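Local coordinates for protein acetylxylan esterase A (Aspergillus awamori, PDB 5X6S) that removes acetyl groups from the backbone of acetylated xylan as a secreted family CE1 carbohydrate esterase, at residues I33-H38 with N97-T102; G46-G49 with Y53-L56. All coordinates share one frame; numbering follows the deposited sequence.

Interaction 1. Residues I33-H38 with N97-T102; sequences IVVAIH and NMVTWT
Ile-33 and Val-35, on one face of strand 33-37, meet Val-99 and Thr-102 of helix 91-106 in the core of an alpha/beta-hydrolase fold. The helix belongs to the beta-alpha-beta crossover that leaves strand 63-68 and returns as strand 113-118. Since strand 33-37 lies between those two in the sheet, the crossover passes over it. The short segments run nearly antiparallel, at 154°, with their axes 10.3 Å apart at closest approach, and the gap is bridged mainly by side chains.

Two meetings carry the contact. At the first, the side chains of Val-35 and Val-99 stand roughly perpendicular and touch through one methyl each, CG2 of Val-35 to CG2 of Val-99 at 3.6 Å. At the second, Ile-33 reaches out with its CG1-CD1 branch, fully extended (chi2 166°), and slants against Thr-102. Its CD1 comes 3.7 Å from CG2 of Thr-102 and also brushes the backbone O of Val-99 at 4.2 Å. Around this pair, Ile-65 of strand 63-68 packs on both Ile-33 and Thr-102, while Val-113 of strand 113-118 packs on Val-99. On the outer side of the helix, Thr-100 packs on Ile-103 of the second subunit in the crystallographic assembly.

Thr-102 divides its branches by polarity. CG2 stands anti to its own backbone N and turns to the isoleucine, whereas OG1 folds back on the preceding helical turn and keeps the hydroxyl satisfied inside an apolar layer. The carbonyl O of Met-98 is thus gripped twice: Thr-102 N donates to it at 3.1 Å, and Thr-102 OG1 donates at 2.8 Å from the opposite face of the carbonyl plane, tilted 27° from that plane.

Interaction 2. Residues G46-G49 with Y53-L56; sequences GYYG and YATL
Tyr-48 and Ala-54 make the tight part of this helix-to-helix contact: CE1 of the Tyr-48 ring lies 3.5 Å from CB of Ala-54, and CD1 of the same ring is 3.8 Å from that methyl. The CB of Tyr-48 starts off away from the second helix, but with CG anti to the backbone N (chi1 160°) the ring swings back to it. This point is partly exposed, and a buffer molecule, MES, is bound beside Tyr-48.

The remainder is looser and watered, even where it is buried. Tyr-47 brings CE2 to the edge of the Tyr-53 ring, 4.3 Å from its CE2. One water joins their hydroxyls, in the plane of the Tyr-47 ring and donating to Tyr-53 OH at 2.9 Å. Tyr-47 OH also hydrogen-bonds Ser-118 OG, beside the probable nucleophile Ser-119, whose side chain is about 8 Å from Tyr-47's; Tyr-53 OH hydrogen-bonds Asp-268. A second water links the backbones, donating to Tyr-48 O and accepting from Ala-54 N.

Both short helices lie against the central sheet: Tyr-47 and Tyr-53 both pack on Ala-36 of strand 33-37, and Ala-54 rests with Tyr-53 on Tyr-66 of strand 63-68.

How the interactions relate
After strands 3-7 and 18-23 at one edge of the sheet, the chain runs through strand 33-37, one half of interaction 1. It then enters helix 44-49 and, after a short turn, helix 53-60, where interaction 2 closes a small local loop. Strand 63-68 follows, and only at helix 91-106 does the chain return to close interaction 1, so interaction 2 is nested inside the larger loop. The two lie on opposite faces of strand 33-37, with centres 13 Å apart, and meet directly: His-38 CB packs on Tyr-47 CB at 3.6 Å and Ile-37 N on Tyr-47 CE2 at 3.7 Å. Together they clamp the strand between helical layers.

Interaction 1. Residues I33-H38 with N97-T102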
ATOM      1  N   ILE A  33      -2.408   0.574  12.564  1.00 15.22           N
ATOM      2  CA  ILE A  33      -3.065   1.889  12.741  1.00 15.38           C
ATOM      3  C   ILE A  33      -4.541   1.729  12.484  1.00 14.93           C
ATOM      4  O   ILE A  33      -4.946   1.074  11.523  1.00 16.04           O
ATOM      5  CB  ILE A  33      -2.508   3.002  11.777  1.00 15.06           C
ATOM      6  CG1 ILE A  33      -1.063   3.370  12.127  1.00 15.77           C
ATOM      7  CG2 ILE A  33      -3.416   4.209  11.761  1.00 14.67           C
ATOM      8  CD1 ILE A  33      -0.352   4.168  11.063  1.00 17.29           C
ATOM      9  N   VAL A  34      -5.343   2.316  13.343  1.00 14.44           N
ATOM     10  CA  VAL A  34      -6.792   2.420  13.115  1.00 14.44           C
ATOM     11  C   VAL A  34      -7.160   3.886  13.069  1.00 14.88           C
ATOM     12  O   VAL A  34      -6.890   4.625  14.032  1.00 14.72           O
ATOM     13  CB  VAL A  34      -7.652   1.715  14.231  1.00 13.90           C
ATOM     14  CG1 VAL A  34      -9.153   1.990  14.029  1.00 12.72           C
ATOM     15  CG2 VAL A  34      -7.412   0.223  14.236  1.00 14.77           C
ATOM     16  N   VAL A  35      -7.781   4.321  11.961  1.00 14.09           N
ATOM     17  CA  VAL A  35      -8.258   5.665  11.821  1.00 14.20           C
ATOM     18  C   VAL A  35      -9.763   5.608  12.168  1.00 14.86           C
ATOM     19  O   VAL A  35     -10.517   4.857  11.512  1.00 14.81           O
ATOM     20  CB  VAL A  35      -8.033   6.267  10.390  1.00 15.54           C
ATOM     21  CG1 VAL A  35      -8.546   7.683  10.286  1.00 16.18           C
ATOM     22  CG2 VAL A  35      -6.595   6.174   9.899  1.00 13.41           C
ATOM     23  N   ALA A  36     -10.174   6.357  13.188  1.00 13.91           N
ATOM     24  CA  ALA A  36     -11.521   6.322  13.721  1.00 15.40           C
ATOM     25  C   ALA A  36     -12.159   7.709  13.559  1.00 15.88           C
ATOM     26  O   ALA A  36     -11.710   8.708  14.180  1.00 16.04           O
ATOM     27  CB  ALA A  36     -11.511   5.878  15.198  1.00 15.00           C
ATOM     28  N   ILE A  37     -13.194   7.797  12.698  1.00 16.08           N
ATOM     29  CA  ILE A  37     -13.680   9.072  12.192  1.00 14.63           C
ATOM     30  C   ILE A  37     -15.071   9.422  12.733  1.00 15.81           C
ATOM     31  O   ILE A  37     -16.035   8.645  12.546  1.00 16.46           O
ATOM     32  CB  ILE A  37     -13.708   9.100  10.655  1.00 14.79           C
ATOM     33  CG1 ILE A  37     -12.364   8.608  10.069  1.00 13.66           C
ATOM     34  CG2 ILE A  37     -14.116  10.492  10.161  1.00 15.69           C
ATOM     35  CD1 ILE A  37     -12.315   8.518   8.526  1.00 15.32           C
ATOM     36  N   HIS A  38     -15.154  10.564  13.426  1.00 14.82           N
ATOM     37  CA  HIS A  38     -16.279  10.908  14.238  1.00 15.47           C
ATOM     38  C   HIS A  38     -17.514  11.369  13.407  1.00 17.26           C
ATOM     39  O   HIS A  38     -17.396  11.672  12.217  1.00 16.44           O
ATOM     40  CB  HIS A  38     -15.876  12.001  15.224  1.00 15.42           C
ATOM     41  CG  HIS A  38     -15.665  13.340  14.602  1.00 15.45           C
ATOM     42  ND1 HIS A  38     -16.706  14.170  14.218  1.00 16.28           N
ATOM     43  CD2 HIS A  38     -14.528  14.011  14.318  1.00 15.63           C
ATOM     44  CE1 HIS A  38     -16.225  15.290  13.723  1.00 16.71           C
ATOM     45  NE2 HIS A  38     -14.896  15.229  13.770  1.00 17.03           N
ATOM     46  N   ASN A  97      -2.637  12.275   5.029  1.00 14.12           N
ATOM     47  CA  ASN A  97      -1.385  12.765   5.562  1.00 15.39           C
ATOM     48  C   ASN A  97      -1.153  12.433   7.037  1.00 14.93           C
ATOM     49  O   ASN A  97      -0.002  12.206   7.489  1.00 16.86           O
ATOM     50  CB  ASN A  97      -1.240  14.259   5.242  1.00 15.73           C
ATOM     51  CG  ASN A  97      -1.108  14.535   3.765  1.00 17.63           C
ATOM     52  OD1 ASN A  97      -0.748  13.647   2.993  1.00 18.50           O
ATOM     53  ND2 ASN A  97      -1.442  15.755   3.342  1.00 16.86           N
ATOM     54  N   MET A  98      -2.221  12.370   7.823  1.00 15.31           N
ATOM     55  CA  MET A  98      -2.126  11.919   9.208  1.00 15.16           C
ATOM     56  C   MET A  98      -1.618  10.477   9.256  1.00 15.52           C
ATOM     57  O   MET A  98      -0.790  10.105  10.120  1.00 15.13           O
ATOM     58  CB  MET A  98      -3.494  11.948   9.870  1.00 15.07           C
ATOM     59  CG  MET A  98      -4.083  13.301  10.018  1.00 15.08           C
ATOM     60  SD  MET A  98      -5.741  13.288  10.712  1.00 16.32           S
ATOM     61  CE  MET A  98      -6.391  14.832  10.147  1.00 14.16           C
ATOM     62  N   VAL A  99      -2.141   9.654   8.354  1.00 14.50           N
ATOM     63  CA  VAL A  99      -1.706   8.287   8.228  1.00 15.07           C
ATOM     64  C   VAL A  99      -0.218   8.182   7.951  1.00 15.04           C
ATOM     65  O   VAL A  99       0.521   7.476   8.662  1.00 13.69           O
ATOM     66  CB  VAL A  99      -2.580   7.495   7.215  1.00 14.63           C
ATOM     67  CG1 VAL A  99      -1.916   6.166   6.819  1.00 14.54           C
ATOM     68  CG2 VAL A  99      -3.931   7.268   7.803  1.00 15.36           C
ATOM     69  N   THR A 100       0.241   8.863   6.898  1.00 15.69           N
ATOM     70  CA  THR A 100       1.608   8.683   6.472  1.00 16.68           C
ATOM     71  C   THR A 100       2.581   9.233   7.503  1.00 15.97           C
ATOM     72  O   THR A 100       3.654   8.646   7.702  1.00 16.44           O
ATOM     73  CB  THR A 100       1.858   9.289   5.084  1.00 17.02           C
ATOM     74  OG1 THR A 100       1.673  10.710   5.159  1.00 17.38           O
ATOM     75  CG2 THR A 100       0.921   8.622   4.010  1.00 16.35           C
ATOM     76  N   TRP A 101       2.195  10.317   8.182  1.00 14.67           N
ATOM     77  CA  TRP A 101       3.005  10.917   9.259  1.00 15.97           C
ATOM     78  C   TRP A 101       3.183   9.894  10.386  1.00 16.49           C
ATOM     79  O   TRP A 101       4.296   9.714  10.890  1.00 16.31           O
ATOM     80  CB  TRP A 101       2.358  12.176   9.831  1.00 15.79           C
ATOM     81  CG  TRP A 101       3.168  12.868  10.889  1.00 18.34           C
ATOM     82  CD1 TRP A 101       4.176  13.801  10.710  1.00 18.64           C
ATOM     83  CD2 TRP A 101       3.110  12.615  12.283  1.00 17.59           C
ATOM     84  NE1 TRP A 101       4.698  14.164  11.912  1.00 19.86           N
ATOM     85  CE2 TRP A 101       4.063  13.463  12.903  1.00 19.98           C
ATOM     86  CE3 TRP A 101       2.334  11.770  13.077  1.00 18.23           C
ATOM     87  CZ2 TRP A 101       4.253  13.477  14.280  1.00 20.53           C
ATOM     88  CZ3 TRP A 101       2.506  11.801  14.426  1.00 20.69           C
ATOM     89  CH2 TRP A 101       3.483  12.634  15.021  1.00 20.66           C
ATOM     90  N   THR A 102       2.093   9.220  10.747  1.00 15.30           N
ATOM     91  CA  THR A 102       2.091   8.280  11.852  1.00 15.79           C
ATOM     92  C   THR A 102       2.917   7.021  11.486  1.00 16.44           C
ATOM     93  O   THR A 102       3.689   6.503  12.340  1.00 17.59           O
ATOM     94  CB  THR A 102       0.646   7.873  12.223  1.00 15.49           C
ATOM     95  OG1 THR A 102      -0.100   9.052  12.575  1.00 15.30           O
ATOM     96  CG2 THR A 102       0.608   6.862  13.385  1.00 15.23           C
TER

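Interaction 2. Residues G46-G49 with Y53-L56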
ATOM      1  N   GLY A  46     -13.747  13.518  21.077  1.00 14.94           N
ATOM      2  CA  GLY A  46     -15.059  12.938  21.364  1.00 15.20           C
ATOM      3  C   GLY A  46     -15.250  11.512  20.924  1.00 14.90           C
ATOM      4  O   GLY A  46     -15.856  10.721  21.638  1.00 16.47           O
ATOM      5  N   TYR A  47     -14.743  11.157  19.739  1.00 14.57           N
ATOM      6  CA  TYR A  47     -14.904   9.822  19.248  1.00 15.03           C
ATOM      7  C   TYR A  47     -13.954   8.890  20.007  1.00 15.72           C
ATOM      8  O   TYR A  47     -14.293   7.763  20.283  1.00 15.64           O
ATOM      9  CB  TYR A  47     -14.636   9.760  17.753  1.00 15.59           C
ATOM     10  CG  TYR A  47     -15.293   8.588  17.032  1.00 15.79           C
ATOM     11  CD1 TYR A  47     -16.673   8.407  17.074  1.00 16.85           C
ATOM     12  CD2 TYR A  47     -14.544   7.688  16.275  1.00 17.38           C
ATOM     13  CE1 TYR A  47     -17.296   7.346  16.413  1.00 17.48           C
ATOM     14  CE2 TYR A  47     -15.157   6.607  15.579  1.00 16.78           C
ATOM     15  CZ  TYR A  47     -16.538   6.458  15.646  1.00 17.29           C
ATOM     16  OH  TYR A  47     -17.170   5.437  14.975  1.00 15.88           O
ATOM     17  N   TYR A  48     -12.781   9.408  20.355  1.00 15.80           N
ATOM     18  CA  TYR A  48     -11.868   8.713  21.294  1.00 16.07           C
ATOM     19  C   TYR A  48     -12.597   8.322  22.590  1.00 17.09           C
ATOM     20  O   TYR A  48     -12.503   7.153  23.051  1.00 16.32           O
ATOM     21  CB  TYR A  48     -10.650   9.603  21.579  1.00 16.36           C
ATOM     22  CG  TYR A  48      -9.908   9.231  22.837  1.00 16.54           C
ATOM     23  CD1 TYR A  48      -9.089   8.103  22.878  1.00 17.85           C
ATOM     24  CD2 TYR A  48     -10.053   9.980  24.011  1.00 18.28           C
ATOM     25  CE1 TYR A  48      -8.369   7.758  24.027  1.00 19.35           C
ATOM     26  CE2 TYR A  48      -9.367   9.629  25.164  1.00 17.96           C
ATOM     27  CZ  TYR A  48      -8.520   8.539  25.174  1.00 18.29           C
ATOM     28  OH  TYR A  48      -7.856   8.189  26.308  1.00 18.71           O
ATOM     29  N   GLY A  49     -13.349   9.289  23.152  1.00 16.35           N
ATOM     30  CA  GLY A  49     -14.142   9.044  24.383  1.00 18.03           C
ATOM     31  C   GLY A  49     -15.358   8.133  24.228  1.00 18.89           C
ATOM     32  O   GLY A  49     -15.839   7.597  25.201  1.00 19.77           O
ATOM     33  N   TYR A  53     -11.826   1.855  20.571  1.00 15.83           N
ATOM     34  CA  TYR A  53     -10.529   1.614  19.902  1.00 15.31           C
ATOM     35  C   TYR A  53      -9.304   1.822  20.771  1.00 15.08           C
ATOM     36  O   TYR A  53      -8.314   1.086  20.643  1.00 14.87           O
ATOM     37  CB  TYR A  53     -10.401   2.426  18.572  1.00 14.75           C
ATOM     38  CG  TYR A  53     -11.523   2.115  17.629  1.00 15.17           C
ATOM     39  CD1 TYR A  53     -11.716   0.828  17.185  1.00 14.88           C
ATOM     40  CD2 TYR A  53     -12.501   3.078  17.315  1.00 15.34           C
ATOM     41  CE1 TYR A  53     -12.807   0.488  16.364  1.00 16.83           C
ATOM     42  CE2 TYR A  53     -13.586   2.750  16.529  1.00 16.14           C
ATOM     43  CZ  TYR A  53     -13.726   1.460  16.054  1.00 15.45           C
ATOM     44  OH  TYR A  53     -14.796   1.130  15.310  1.00 15.54           O
ATOM     45  N   ALA A  54      -9.331   2.829  21.635  1.00 15.01           N
ATOM     46  CA  ALA A  54      -8.191   3.029  22.574  1.00 16.01           C
ATOM     47  C   ALA A  54      -8.054   1.881  23.566  1.00 16.31           C
ATOM     48  O   ALA A  54      -6.942   1.441  23.842  1.00 16.68           O
ATOM     49  CB  ALA A  54      -8.324   4.370  23.333  1.00 16.37           C
ATOM     50  N   THR A  55      -9.175   1.368  24.071  1.00 17.21           N
ATOM     51  CA  THR A  55      -9.174   0.211  24.949  1.00 17.29           C
ATOM     52  C   THR A  55      -8.575  -0.989  24.192  1.00 16.48           C
ATOM     53  O   THR A  55      -7.695  -1.687  24.692  1.00 17.03           O
ATOM     54  CB  THR A  55     -10.614  -0.116  25.482  1.00 18.72           C
ATOM     55  OG1 THR A  55     -11.048   0.939  26.331  1.00 19.67           O
ATOM     56  CG2 THR A  55     -10.669  -1.409  26.265  1.00 20.39           C
ATOM     57  N   LEU A  56      -9.053  -1.208  22.973  1.00 16.96           N
ATOM     58  CA  LEU A  56      -8.541  -2.306  22.128  1.00 16.56           C
ATOM     59  C   LEU A  56      -7.050  -2.152  21.726  1.00 16.44           C
ATOM     60  O   LEU A  56      -6.321  -3.167  21.599  1.00 16.44           O
ATOM     61  CB  LEU A  56      -9.444  -2.490  20.917  1.00 16.53           C
ATOM     62  CG  LEU A  56     -10.885  -2.977  21.184  1.00 18.28           C
ATOM     63  CD1 LEU A  56     -11.795  -2.702  20.001  1.00 18.38           C
ATOM     64  CD2 LEU A  56     -10.921  -4.470  21.573  1.00 19.12           C
TER
HETATM   65  O   HOH W   1     -15.893   3.387  13.944  1.00 16.30           O
HETATM   66  O   HOH W   2     -11.429   5.098  21.337  1.00 15.21           O